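Local coordinates for multifunctional non-homologous end joining DNA repair protein LigD (Mycobacterium tuberculosis, PDB 2IRU) that probably fills gaps and reseals broken ends with Ku in non-homologous end joining, the chain here being its DNA repair polymerase domain, at residues 83-87 with 88-92. Sequence-based numbering, arbitrary orientation.
Sequences TVAHR and SGTTT
V84 and T91 form the hydrogen-bonded antiparallel pair near the tip of a beta hairpin: V84 N donates to T91 O at 2.8 Å, and T91 N returns a bond to V84 O. One step along, T83 and T92 make a non-hydrogen-bonded pair joined through side chains. On the face they share, each OG1 lies anti to its carbonyl carbon (chi1 -54° and -62°), and T83 OG1 meets T92 OG1 at 2.9 Å in a hydrogen bond.

The reversal is a type I beta turn from H86 to G89, closed weakly by G89 N on H86 O at 3.5 Å. With CG between its backbone N and carbonyl carbon (chi1 55°), the H86 ring lies over G89, whose CA makes a CH-pi contact 4.2 Å from the ring centroid; S88 OG is at the edge. H86 NE2 approaches T91 OG1 obliquely at 3.0 Å. A water bonded to H86 ND1 (2.8 Å) also accepts from S88 N, linking the ring to the S88 backbone.

The turn belongs to a region that probably contacts target DNA. Strands 80-84 and 91-95 form this surface two-stranded sheet; V84 rests on W118 and F120 of strand 118-122, and T92 N hydrogen-bonds to Q70 OE1.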
loop_
_atom_site.group_PDB
_atom_site.type_symbol
_atom_site.label_atom_id
_atom_site.label_comp_id
_atom_site.label_asym_id
_atom_site.label_seq_id
_atom_site.Cartn_x
_atom_site.Cartn_y
_atom_site.Cartn_z
ATOM N N THR A 83 -9.951 12.435 -11.799
ATOM C CA THR A 83 -9.323 12.111 -13.066
ATOM C C THR A 83 -7.824 12.461 -13.057
ATOM O O THR A 83 -7.427 13.531 -12.549
ATOM C CB THR A 83 -10.053 12.864 -14.204
ATOM O OG1 THR A 83 -11.456 12.571 -14.125
ATOM C CG2 THR A 83 -9.531 12.469 -15.556
ATOM N N VAL A 84 -7.015 11.553 -13.594
ATOM C CA VAL A 84 -5.578 11.811 -13.822
ATOM C C VAL A 84 -5.296 11.819 -15.321
ATOM O O VAL A 84 -5.743 10.928 -16.055
ATOM C CB VAL A 84 -4.702 10.735 -13.149
ATOM C CG1 VAL A 84 -3.236 11.215 -13.090
ATOM C CG2 VAL A 84 -5.241 10.405 -11.763
ATOM N N ALA A 85 -4.552 12.824 -15.787
ATOM C CA ALA A 85 -4.272 12.947 -17.216
ATOM C C ALA A 85 -2.866 12.455 -17.518
ATOM O O ALA A 85 -1.903 13.202 -17.367
ATOM C CB ALA A 85 -4.460 14.393 -17.690
ATOM N N HIS A 86 -2.757 11.193 -17.924
ATOM C CA HIS A 86 -1.467 10.559 -18.220
ATOM C C HIS A 86 -1.067 10.751 -19.687
ATOM O O HIS A 86 -1.794 11.375 -20.451
ATOM C CB HIS A 86 -1.500 9.072 -17.855
ATOM C CG HIS A 86 -2.613 8.306 -18.508
ATOM N ND1 HIS A 86 -2.430 7.549 -19.646
ATOM C CD2 HIS A 86 -3.920 8.177 -18.177
ATOM C CE1 HIS A 86 -3.575 6.984 -19.984
ATOM N NE2 HIS A 86 -4.496 7.347 -19.108
ATOM N N ARG A 87 0.086 10.193 -20.069
ATOM C CA ARG A 87 0.646 10.345 -21.425
ATOM C C ARG A 87 -0.245 9.807 -22.561
ATOM O O ARG A 87 -0.334 10.438 -23.621
ATOM C CB ARG A 87 2.062 9.743 -21.486
ATOM C CG ARG A 87 2.858 9.997 -22.779
ATOM C CD ARG A 87 2.934 8.746 -23.668
ATOM N NE ARG A 87 2.005 8.794 -24.801
ATOM C CZ ARG A 87 1.476 7.727 -25.408
ATOM N NH1 ARG A 87 1.756 6.493 -24.990
ATOM N NH2 ARG A 87 0.648 7.899 -26.436
ATOM N N SER A 88 -0.898 8.663 -22.348
ATOM C CA SER A 88 -1.709 8.044 -23.416
ATOM C C SER A 88 -3.225 8.244 -23.275
ATOM O O SER A 88 -4.021 7.436 -23.785
ATOM C CB SER A 88 -1.379 6.557 -23.559
ATOM O OG SER A 88 -1.657 5.849 -22.366
ATOM N N GLY A 89 -3.621 9.321 -22.598
ATOM C CA GLY A 89 -5.038 9.609 -22.372
ATOM C C GLY A 89 -5.345 10.186 -21.003
ATOM O O GLY A 89 -4.670 11.118 -20.537
ATOM N N THR A 90 -6.369 9.625 -20.358
ATOM C CA THR A 90 -6.918 10.170 -19.122
ATOM C C THR A 90 -7.643 9.031 -18.382
ATOM O O THR A 90 -8.268 8.171 -19.014
ATOM C CB THR A 90 -7.877 11.352 -19.417
ATOM O OG1 THR A 90 -7.121 12.535 -19.748
ATOM C CG2 THR A 90 -8.742 11.652 -18.245
ATOM N N THR A 91 -7.528 8.984 -17.059
ATOM C CA THR A 91 -8.138 7.861 -16.303
ATOM C C THR A 91 -8.883 8.414 -15.118
ATOM O O THR A 91 -8.345 9.235 -14.387
ATOM C CB THR A 91 -7.063 6.898 -15.778
ATOM O OG1 THR A 91 -6.326 6.359 -16.887
ATOM C CG2 THR A 91 -7.702 5.742 -14.974
ATOM N N THR A 92 -10.127 7.995 -14.938
ATOM C CA THR A 92 -10.894 8.446 -13.793
ATOM C C THR A 92 -10.948 7.299 -12.782
ATOM O O THR A 92 -11.433 6.228 -13.092
ATOM C CB THR A 92 -12.332 8.852 -14.213
ATOM O OG1 THR A 92 -12.262 9.951 -15.140
ATOM C CG2 THR A 92 -13.126 9.236 -12.976
HETATM O O HOH W 1 0.259 6.820 -20.186
#